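Protein yesU (Bacillus subtilis, PDB 1OQ1) is of unknown function but has a galectin-like fold, consistent with a place among the concanavalin-like beta-sandwich proteins. Local coordinates at residues Cys10-Pro15 / Arg213-His218; Trp25-Gly30 / Phe51-Pro56; Leu117-Arg122 / Asp149-Pro154. One frame throughout, in Å; residues are numbered along the deposited sequence.

Contact 1. Residues Cys10-Pro15 / Arg213-His218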
loop_
_atom_site.group_PDB
_atom_site.type_symbol
_atom_site.label_atom_id
_atom_site.label_comp_id
_atom_site.label_asym_id
_atom_site.label_seq_id
_atom_site.Cartn_x
_atom_site.Cartn_y
_atom_site.Cartn_z
ATOM N N CYS A 10 -12.717 5.544 14.401
ATOM C CA CYS A 10 -12.655 4.807 13.146
ATOM C C CYS A 10 -13.184 5.718 12.048
ATOM O O CYS A 10 -14.302 6.224 12.139
ATOM C CB CYS A 10 -13.509 3.538 13.215
ATOM S SG CYS A 10 -13.444 2.534 11.701
ATOM N N LEU A 11 -12.379 5.929 11.014
ATOM C CA LEU A 11 -12.776 6.793 9.911
ATOM C C LEU A 11 -13.336 6.012 8.735
ATOM O O LEU A 11 -14.152 6.531 7.970
ATOM C CB LEU A 11 -11.577 7.606 9.426
ATOM C CG LEU A 11 -10.868 8.459 10.475
ATOM C CD1 LEU A 11 -9.705 9.192 9.831
ATOM C CD2 LEU A 11 -11.854 9.446 11.079
ATOM N N TYR A 12 -12.907 4.761 8.605
ATOM C CA TYR A 12 -13.319 3.928 7.483
ATOM C C TYR A 12 -13.002 2.467 7.764
ATOM O O TYR A 12 -11.974 2.147 8.362
ATOM C CB TYR A 12 -12.548 4.385 6.238
ATOM C CG TYR A 12 -12.805 3.609 4.968
ATOM C CD1 TYR A 12 -13.864 3.942 4.125
ATOM C CD2 TYR A 12 -11.962 2.563 4.588
ATOM C CE1 TYR A 12 -14.077 3.255 2.929
ATOM C CE2 TYR A 12 -12.169 1.868 3.396
ATOM C CZ TYR A 12 -13.227 2.221 2.575
ATOM O OH TYR A 12 -13.436 1.543 1.394
ATOM N N ARG A 13 -13.892 1.581 7.336
ATOM C CA ARG A 13 -13.678 0.158 7.511
ATOM C C ARG A 13 -14.368 -0.577 6.371
ATOM O O ARG A 13 -15.566 -0.390 6.129
ATOM C CB ARG A 13 -14.232 -0.312 8.857
ATOM C CG ARG A 13 -14.025 -1.799 9.114
ATOM C CD ARG A 13 -14.591 -2.212 10.460
ATOM N NE ARG A 13 -13.742 -1.834 11.587
ATOM C CZ ARG A 13 -12.603 -2.443 11.904
ATOM N NH1 ARG A 13 -12.164 -3.464 11.177
ATOM N NH2 ARG A 13 -11.909 -2.045 12.963
ATOM N N ASN A 14 -13.599 -1.398 5.666
ATOM C CA ASN A 14 -14.105 -2.173 4.541
ATOM C C ASN A 14 -13.735 -3.640 4.762
ATOM O O ASN A 14 -12.559 -4.005 4.741
ATOM C CB ASN A 14 -13.478 -1.671 3.241
ATOM C CG ASN A 14 -14.147 -2.246 2.011
ATOM O OD1 ASN A 14 -14.559 -3.405 2.000
ATOM N ND2 ASN A 14 -14.250 -1.439 0.960
ATOM N N PRO A 15 -14.740 -4.498 4.989
ATOM C CA PRO A 15 -14.511 -5.929 5.217
ATOM C C PRO A 15 -13.874 -6.648 4.022
ATOM O O PRO A 15 -13.164 -7.643 4.198
ATOM C CB PRO A 15 -15.916 -6.462 5.512
ATOM C CG PRO A 15 -16.627 -5.274 6.075
ATOM C CD PRO A 15 -16.159 -4.157 5.188
ATOM N N ARG A 213 -8.272 -8.685 3.532
ATOM C CA ARG A 213 -9.482 -8.611 4.346
ATOM C C ARG A 213 -9.401 -7.494 5.383
ATOM O O ARG A 213 -8.317 -7.050 5.743
ATOM C CB ARG A 213 -9.692 -9.932 5.083
ATOM C CG ARG A 213 -10.476 -10.979 4.332
ATOM C CD ARG A 213 -11.908 -10.984 4.815
ATOM N NE ARG A 213 -12.473 -12.329 4.810
ATOM C CZ ARG A 213 -13.589 -12.668 5.446
ATOM N NH1 ARG A 213 -14.259 -11.756 6.140
ATOM N NH2 ARG A 213 -14.034 -13.918 5.387
ATOM N N ASP A 214 -10.566 -7.058 5.850
ATOM C CA ASP A 214 -10.694 -6.032 6.886
ATOM C C ASP A 214 -9.748 -4.842 6.804
ATOM O O ASP A 214 -8.893 -4.652 7.672
ATOM C CB ASP A 214 -10.562 -6.680 8.271
ATOM C CG ASP A 214 -11.527 -7.838 8.469
ATOM O OD1 ASP A 214 -12.649 -7.782 7.923
ATOM O OD2 ASP A 214 -11.166 -8.800 9.180
ATOM N N PHE A 215 -9.924 -4.040 5.762
ATOM C CA PHE A 215 -9.128 -2.843 5.531
ATOM C C PHE A 215 -9.764 -1.703 6.335
ATOM O O PHE A 215 -10.926 -1.353 6.118
ATOM C CB PHE A 215 -9.136 -2.541 4.030
ATOM C CG PHE A 215 -8.604 -1.185 3.660
ATOM C CD1 PHE A 215 -7.413 -0.709 4.199
ATOM C CD2 PHE A 215 -9.277 -0.403 2.726
ATOM C CE1 PHE A 215 -6.898 0.526 3.814
ATOM C CE2 PHE A 215 -8.773 0.835 2.330
ATOM C CZ PHE A 215 -7.577 1.301 2.878
ATOM N N ALA A 216 -9.009 -1.128 7.266
ATOM C CA ALA A 216 -9.552 -0.052 8.095
ATOM C C ALA A 216 -8.587 1.107 8.287
ATOM O O ALA A 216 -7.373 0.937 8.193
ATOM C CB ALA A 216 -9.959 -0.609 9.450
ATOM N N VAL A 217 -9.150 2.283 8.556
ATOM C CA VAL A 217 -8.371 3.493 8.793
ATOM C C VAL A 217 -8.897 4.167 10.064
ATOM O O VAL A 217 -10.082 4.489 10.161
ATOM C CB VAL A 217 -8.495 4.496 7.611
ATOM C CG1 VAL A 217 -7.622 5.719 7.867
ATOM C CG2 VAL A 217 -8.090 3.828 6.310
ATOM N N HIS A 218 -8.015 4.360 11.038
ATOM C CA HIS A 218 -8.378 5.008 12.297
ATOM C C HIS A 218 -7.538 6.268 12.472
ATOM O O HIS A 218 -6.488 6.419 11.847
ATOM C CB HIS A 218 -8.102 4.078 13.487
ATOM C CG HIS A 218 -9.024 2.900 13.576
ATOM N ND1 HIS A 218 -10.086 2.847 14.456
ATOM C CD2 HIS A 218 -9.033 1.723 12.907
ATOM C CE1 HIS A 218 -10.705 1.686 14.327
ATOM N NE2 HIS A 218 -10.087 0.986 13.394
#

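Contact 2. Residues Trp25-Gly30 / Phe51-Pro56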
loop_
_atom_site.group_PDB
_atom_site.type_symbol
_atom_site.label_atom_id
_atom_site.label_comp_id
_atom_site.label_asym_id
_atom_site.label_seq_id
_atom_site.Cartn_x
_atom_site.Cartn_y
_atom_site.Cartn_z
ATOM N N TRP A 25 -14.276 1.338 -6.325
ATOM C CA TRP A 25 -12.815 1.329 -6.346
ATOM C C TRP A 25 -12.346 1.447 -7.790
ATOM O O TRP A 25 -13.060 1.054 -8.712
ATOM C CB TRP A 25 -12.277 0.045 -5.715
ATOM C CG TRP A 25 -12.349 0.052 -4.218
ATOM C CD1 TRP A 25 -13.386 0.496 -3.451
ATOM C CD2 TRP A 25 -11.337 -0.397 -3.304
ATOM N NE1 TRP A 25 -13.084 0.356 -2.116
ATOM C CE2 TRP A 25 -11.832 -0.189 -1.997
ATOM C CE3 TRP A 25 -10.060 -0.953 -3.462
ATOM C CZ2 TRP A 25 -11.094 -0.516 -0.854
ATOM C CZ3 TRP A 25 -9.327 -1.277 -2.325
ATOM C CH2 TRP A 25 -9.846 -1.057 -1.038
ATOM N N ARG A 26 -11.154 1.999 -7.990
ATOM C CA ARG A 26 -10.628 2.158 -9.339
ATOM C C ARG A 26 -9.445 1.252 -9.628
ATOM O O ARG A 26 -8.391 1.362 -8.998
ATOM C CB ARG A 26 -10.231 3.612 -9.597
ATOM C CG ARG A 26 -11.404 4.572 -9.640
ATOM C CD ARG A 26 -11.059 5.810 -10.452
ATOM N NE ARG A 26 -12.160 6.769 -10.491
ATOM C CZ ARG A 26 -12.157 7.875 -11.228
ATOM N NH1 ARG A 26 -11.111 8.164 -11.991
ATOM N NH2 ARG A 26 -13.199 8.696 -11.197
HETATM N N MSE A 27 -9.637 0.358 -10.593
HETATM C CA MSE A 27 -8.605 -0.583 -11.000
HETATM C C MSE A 27 -7.823 -0.025 -12.184
HETATM O O MSE A 27 -8.393 0.256 -13.239
HETATM C CB MSE A 27 -9.248 -1.921 -11.382
HETATM C CG MSE A 27 -8.293 -2.953 -11.971
HETATM SE SE MSE A 27 -6.892 -3.525 -10.760
HETATM C CE MSE A 27 -7.914 -4.753 -9.665
ATOM N N GLU A 28 -6.518 0.146 -12.001
ATOM C CA GLU A 28 -5.656 0.660 -13.062
ATOM C C GLU A 28 -4.669 -0.440 -13.426
ATOM O O GLU A 28 -3.705 -0.690 -12.709
ATOM C CB GLU A 28 -4.919 1.921 -12.583
ATOM C CG GLU A 28 -5.868 3.026 -12.115
ATOM C CD GLU A 28 -5.163 4.278 -11.607
ATOM O OE1 GLU A 28 -3.954 4.221 -11.296
ATOM O OE2 GLU A 28 -5.832 5.327 -11.504
ATOM N N GLY A 29 -4.918 -1.105 -14.547
ATOM C CA GLY A 29 -4.042 -2.185 -14.951
ATOM C C GLY A 29 -4.837 -3.473 -14.991
ATOM O O GLY A 29 -6.009 -3.489 -14.606
ATOM N N GLY A 30 -4.191 -4.550 -15.425
ATOM C CA GLY A 30 -4.864 -5.832 -15.568
ATOM C C GLY A 30 -5.076 -6.705 -14.349
ATOM O O GLY A 30 -4.751 -7.894 -14.368
ATOM N N PHE A 51 -0.707 -3.776 -11.658
ATOM C CA PHE A 51 -1.808 -2.844 -11.436
ATOM C C PHE A 51 -1.755 -2.119 -10.101
ATOM O O PHE A 51 -0.928 -2.416 -9.246
ATOM C CB PHE A 51 -3.139 -3.608 -11.506
ATOM C CG PHE A 51 -3.380 -4.534 -10.328
ATOM C CD1 PHE A 51 -3.713 -4.027 -9.071
ATOM C CD2 PHE A 51 -3.264 -5.911 -10.477
ATOM C CE1 PHE A 51 -3.927 -4.880 -7.979
ATOM C CE2 PHE A 51 -3.475 -6.773 -9.388
ATOM C CZ PHE A 51 -3.807 -6.250 -8.138
ATOM N N VAL A 52 -2.651 -1.151 -9.955
ATOM C CA VAL A 52 -2.829 -0.426 -8.705
ATOM C C VAL A 52 -4.351 -0.340 -8.591
ATOM O O VAL A 52 -5.023 0.139 -9.504
ATOM C CB VAL A 52 -2.229 0.988 -8.726
ATOM C CG1 VAL A 52 -2.442 1.642 -7.363
ATOM C CG2 VAL A 52 -0.736 0.925 -9.045
ATOM N N PHE A 53 -4.883 -0.834 -7.477
ATOM C CA PHE A 53 -6.323 -0.864 -7.217
ATOM C C PHE A 53 -6.585 0.141 -6.098
ATOM O O PHE A 53 -6.231 -0.102 -4.949
ATOM C CB PHE A 53 -6.702 -2.285 -6.791
ATOM C CG PHE A 53 -8.179 -2.534 -6.680
ATOM C CD1 PHE A 53 -9.070 -2.018 -7.619
ATOM C CD2 PHE A 53 -8.672 -3.350 -5.668
ATOM C CE1 PHE A 53 -10.427 -2.315 -7.548
ATOM C CE2 PHE A 53 -10.031 -3.656 -5.589
ATOM C CZ PHE A 53 -10.908 -3.137 -6.532
ATOM N N TRP A 54 -7.207 1.265 -6.446
ATOM C CA TRP A 54 -7.458 2.339 -5.487
ATOM C C TRP A 54 -8.792 2.399 -4.762
ATOM O O TRP A 54 -9.848 2.163 -5.348
ATOM C CB TRP A 54 -7.304 3.709 -6.159
ATOM C CG TRP A 54 -5.998 3.987 -6.800
ATOM C CD1 TRP A 54 -5.665 3.794 -8.114
ATOM C CD2 TRP A 54 -4.841 4.544 -6.169
ATOM N NE1 TRP A 54 -4.373 4.201 -8.338
ATOM C CE2 TRP A 54 -3.842 4.666 -7.162
ATOM C CE3 TRP A 54 -4.550 4.954 -4.860
ATOM C CZ2 TRP A 54 -2.569 5.181 -6.886
ATOM C CZ3 TRP A 54 -3.281 5.468 -4.584
ATOM C CH2 TRP A 54 -2.308 5.576 -5.596
ATOM N N CYS A 55 -8.723 2.756 -3.484
ATOM C CA CYS A 55 -9.910 2.980 -2.673
ATOM C C CYS A 55 -10.262 4.410 -3.112
ATOM O O CYS A 55 -9.375 5.251 -3.264
ATOM C CB CYS A 55 -9.546 2.944 -1.188
ATOM S SG CYS A 55 -10.833 3.550 -0.070
ATOM N N PRO A 56 -11.552 4.717 -3.308
ATOM C CA PRO A 56 -11.901 6.075 -3.745
ATOM C C PRO A 56 -11.872 7.201 -2.714
ATOM O O PRO A 56 -11.873 8.377 -3.082
ATOM C CB PRO A 56 -13.297 5.886 -4.326
ATOM C CG PRO A 56 -13.892 4.884 -3.376
ATOM C CD PRO A 56 -12.755 3.874 -3.183
#

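Contact 3. Residues Leu117-Arg122 / Asp149-Pro154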
loop_
_atom_site.group_PDB
_atom_site.type_symbol
_atom_site.label_atom_id
_atom_site.label_comp_id
_atom_site.label_asym_id
_atom_site.label_seq_id
_atom_site.Cartn_x
_atom_site.Cartn_y
_atom_site.Cartn_z
ATOM N N LEU A 117 4.919 1.801 -0.010
ATOM C CA LEU A 117 5.660 0.820 0.763
ATOM C C LEU A 117 5.476 -0.575 0.187
ATOM O O LEU A 117 4.370 -1.114 0.179
ATOM C CB LEU A 117 5.181 0.866 2.216
ATOM C CG LEU A 117 6.127 0.392 3.325
ATOM C CD1 LEU A 117 5.518 0.738 4.673
ATOM C CD2 LEU A 117 6.382 -1.095 3.209
ATOM N N SER A 118 6.568 -1.152 -0.298
ATOM C CA SER A 118 6.518 -2.484 -0.877
ATOM C C SER A 118 6.840 -3.541 0.166
ATOM O O SER A 118 7.701 -3.346 1.029
ATOM C CB SER A 118 7.504 -2.586 -2.041
ATOM O OG SER A 118 8.794 -2.170 -1.632
ATOM N N TYR A 119 6.122 -4.655 0.090
ATOM C CA TYR A 119 6.322 -5.771 1.003
ATOM C C TYR A 119 6.102 -7.056 0.208
ATOM O O TYR A 119 5.479 -7.037 -0.850
ATOM C CB TYR A 119 5.373 -5.662 2.202
ATOM C CG TYR A 119 3.903 -5.632 1.860
ATOM C CD1 TYR A 119 3.141 -6.800 1.881
ATOM C CD2 TYR A 119 3.261 -4.428 1.566
ATOM C CE1 TYR A 119 1.777 -6.775 1.626
ATOM C CE2 TYR A 119 1.894 -4.389 1.310
ATOM C CZ TYR A 119 1.157 -5.564 1.344
ATOM O OH TYR A 119 -0.198 -5.520 1.121
ATOM N N PHE A 120 6.608 -8.170 0.720
ATOM C CA PHE A 120 6.552 -9.432 -0.014
ATOM C C PHE A 120 7.128 -9.136 -1.402
ATOM O O PHE A 120 6.483 -9.361 -2.431
ATOM C CB PHE A 120 5.128 -9.972 -0.160
ATOM C CG PHE A 120 5.083 -11.422 -0.588
ATOM C CD1 PHE A 120 5.312 -12.439 0.335
ATOM C CD2 PHE A 120 4.882 -11.765 -1.921
ATOM C CE1 PHE A 120 5.346 -13.780 -0.060
ATOM C CE2 PHE A 120 4.915 -13.105 -2.332
ATOM C CZ PHE A 120 5.148 -14.114 -1.398
ATOM N N ARG A 121 8.344 -8.600 -1.420
ATOM C CA ARG A 121 9.013 -8.269 -2.672
ATOM C C ARG A 121 9.670 -9.554 -3.151
ATOM O O ARG A 121 10.814 -9.838 -2.799
ATOM C CB ARG A 121 10.068 -7.191 -2.428
ATOM C CG ARG A 121 9.529 -5.974 -1.694
ATOM C CD ARG A 121 10.623 -4.953 -1.412
ATOM N NE ARG A 121 11.170 -4.379 -2.639
ATOM C CZ ARG A 121 12.388 -4.619 -3.113
ATOM N NH1 ARG A 121 13.220 -5.435 -2.472
ATOM N NH2 ARG A 121 12.779 -4.033 -4.235
ATOM N N ARG A 122 8.935 -10.331 -3.945
ATOM C CA ARG A 122 9.435 -11.614 -4.425
ATOM C C ARG A 122 9.238 -11.818 -5.932
ATOM O O ARG A 122 9.063 -12.946 -6.386
ATOM C CB ARG A 122 8.725 -12.750 -3.673
ATOM C CG ARG A 122 8.534 -12.511 -2.172
ATOM C CD ARG A 122 9.854 -12.495 -1.402
ATOM N NE ARG A 122 9.663 -11.950 -0.057
ATOM C CZ ARG A 122 9.182 -12.632 0.977
ATOM N NH1 ARG A 122 8.845 -13.910 0.842
ATOM N NH2 ARG A 122 9.008 -12.024 2.145
ATOM N N ASP A 149 11.981 -8.270 5.824
ATOM C CA ASP A 149 10.596 -8.734 5.687
ATOM C C ASP A 149 10.421 -10.132 6.299
ATOM O O ASP A 149 10.971 -11.108 5.785
ATOM C CB ASP A 149 10.232 -8.770 4.193
ATOM C CG ASP A 149 8.773 -9.120 3.937
ATOM O OD1 ASP A 149 8.026 -9.387 4.902
ATOM O OD2 ASP A 149 8.376 -9.133 2.751
ATOM N N PRO A 150 9.634 -10.251 7.386
ATOM C CA PRO A 150 9.396 -11.537 8.055
ATOM C C PRO A 150 8.411 -12.463 7.333
ATOM O O PRO A 150 8.272 -13.629 7.693
ATOM C CB PRO A 150 8.872 -11.116 9.422
ATOM C CG PRO A 150 8.039 -9.920 9.073
ATOM C CD PRO A 150 8.937 -9.162 8.098
ATOM N N LEU A 151 7.720 -11.938 6.329
ATOM C CA LEU A 151 6.757 -12.744 5.588
ATOM C C LEU A 151 7.456 -13.906 4.894
ATOM O O LEU A 151 8.469 -13.723 4.220
ATOM C CB LEU A 151 6.038 -11.889 4.550
ATOM C CG LEU A 151 5.081 -10.821 5.073
ATOM C CD1 LEU A 151 4.646 -9.939 3.912
ATOM C CD2 LEU A 151 3.871 -11.475 5.736
ATOM N N PRO A 152 6.920 -15.120 5.053
ATOM C CA PRO A 152 7.526 -16.290 4.420
ATOM C C PRO A 152 6.995 -16.453 3.009
ATOM O O PRO A 152 6.188 -15.648 2.546
ATOM C CB PRO A 152 7.060 -17.427 5.314
ATOM C CG PRO A 152 5.633 -17.014 5.601
ATOM C CD PRO A 152 5.786 -15.515 5.916
ATOM N N SER A 153 7.472 -17.490 2.330
ATOM C CA SER A 153 6.982 -17.817 1.001
ATOM C C SER A 153 5.630 -18.470 1.301
ATOM O O SER A 153 5.387 -18.906 2.432
ATOM C CB SER A 153 7.938 -18.797 0.317
ATOM O OG SER A 153 8.537 -19.662 1.265
ATOM N N PRO A 154 4.733 -18.545 0.309
ATOM C CA PRO A 154 3.412 -19.145 0.520
ATOM C C PRO A 154 3.388 -20.536 1.137
ATOM O O PRO A 154 2.505 -20.839 1.939
ATOM C CB PRO A 154 2.791 -19.119 -0.875
ATOM C CG PRO A 154 3.423 -17.908 -1.491
ATOM C CD PRO A 154 4.866 -18.044 -1.069
HETATM O O HOH W 1 10.204 -9.099 0.821
#

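Contact 1. Residues Cys10-Pro15 / Arg213-His218
L11 and Y12 both turn their backbone N-H toward one acceptor, V217 O, at 2.8 Å from L11 N and 3.2 Å from Y12 N. Two successive residues facing one make a classic beta bulge, and it moves the register by one between C10 and Y12. Beyond it the antiparallel pairing is regular: V217 N reaches back to Y12 O, and N14 exchanges two bonds with F215, the shorter running 2.7 Å from N14 N to F215 O. D214 N to P15 O adds one more.

On the face bearing C10, R13, A216 and H218, the sulfur of C10 sits over the imidazole, SG 4.2 Å from the ring centroid. R13 NH2 comes to the edge of that same ring, 3.6 Å from H218 NE2, while A216 CB packs against a face of the guanidinium group. The other face carries Y12, N14, F215 and V217. Here Y12 CE2 meets F215 CE2 at 3.7 Å, the ring planes 68° apart. N14, its CG swung anti to the backbone N (chi1 -169°), gives ND2 to Y12 OH at 3.1 Å, nearly in the amide plane. D21 O takes a further bond from ND2 and L16 N donates to OD1, so the buried amide is fixed at both ends. Edge-to-face rings lie one layer out, F59 against Y12 and F202 against F215. Strand 63-73 pairs with the far side of 209-222. Joining of the first and last strands within one antiparallel sheet is characteristic of the galectin-like beta sandwich.

Contact 2. Residues Trp25-Gly30 / Phe51-Pro56
E28 OE1 has two partners: W54 NE1 donates a weak bond of 3.0 Å across the strands, and Y107 OH supplies a hydrogen bond from helix 105-108. The carboxylate meets the indole at its edge, with the two planes 70° apart. Its other oxygen, OE2, forms a salt bridge with R100, which should favour the charged form of E28. The side chain runs extended beyond CG (chi2 179°), and that carries the carboxylate along to the indole N-H.

Between the strands the backbones form two hydrogen-bonded antiparallel pairs, R26 with W54 and E28 with V52; the shortest of the four bonds is W54 N to R26 O, 2.8 Å. This is one margin of the seven-stranded sheet of the galectin-like sandwich: 26-29 is one of its two outermost strands, and 51-54 continues the pairing to 199-205.

On the face of M27 and F53, the phenyl ring of F53 is held between two neighbours. W25 CE3 packs on one face, 3.4 Å from F53 CE2, and the methyl CE of selenomethionine M27 lies over the opposite face, 3.6 Å from F53 CD1. The bend at chi2 (63°) brings SE obliquely to F51, 4.1 Å from that ring's centroid, and a second at chi3 turns CE over F53. W25 is covered in turn by CH-pi contacts to its five-membered ring, C55 CA at 3.9 Å and P56 CD at 3.8 Å from the centroid, both over the same face.

Contact 3. Residues Leu117-Arg122 / Asp149-Pro154
D149 OD2 meets the backbone N of F120 at 2.9 Å, the N-H arriving nearly along the C-O axis of the carboxylate. This is where strand 112-122 of the galectin-like sandwich turns a corner, and the loop following strand 142-148 packs into the bend. D149 uses its second oxygen within its own loop: OD1 accepts from L151 N at 2.9 Å, closing an Asx turn, with the donor above the carboxylate plane. One carboxylate therefore fixes both the corner and the turn beside it.

OD2 has further partners. R122 NH2 approaches D149 OD2 at 3.0 Å in a salt bridge whose hydrogen bond is weak and bent, and a water lies 2.7 Å from D149 OD2, hydrogen-bonded to it. That water accepts from R121 N and R122 NE, so it satisfies a backbone N-H and the inner nitrogen of the guanidinium together. The positive group and several donors gathered round OD2 would be expected to keep D149 ionised.

The straighter bond of R122 NH2 goes to L151 O, 2.7 Å long with an N-H...O angle of 162°. It leaves nearly in the guanidinium plane but reaches the oxygen from above its carbonyl plane; R122 NH1 adds only a weak bond to the same oxygen. With chi1 at -41°, R122 CG sits above the centre of the F120 ring; the chi2 bend then turns the chain toward D149 and L151. R122's own carbonyl O is met by R128 NH1.

Side-chain packing finishes the seam. L151 CD1 sits at the edge of the Y119 ring, 4.0 Å from Y119 CD1; the hydroxyl of that tyrosine bonds to W67 NE1. The F120 ring points its edge into the loop, where CZ touches P154 CD at 4.0 Å and CE1 lies 3.3 Å from P152 O, near the ring plane.

Strand 5-14 opens contact 1, which stays open while the two others close. Residues 25-30 soon pair with 51-56, making contact 2 a short local closure; later 117-122 meets 149-154 in contact 3. These two follow in series, and 213-218 then returns to 10-15 to enclose both. Contact 1 joins the chain ends within the eight-stranded sheet, contact 2 forms one margin of the seven-stranded sheet, and contact 3 ties a corner of that sheet to the loop leading into strand 161-168 of the eight-stranded sheet. Contacts 1 and 2 touch between the layers, with Y12 OH 3.6 Å from C55 SG; contact 3 stands apart, its nearest atoms about 9 Å from contact 1.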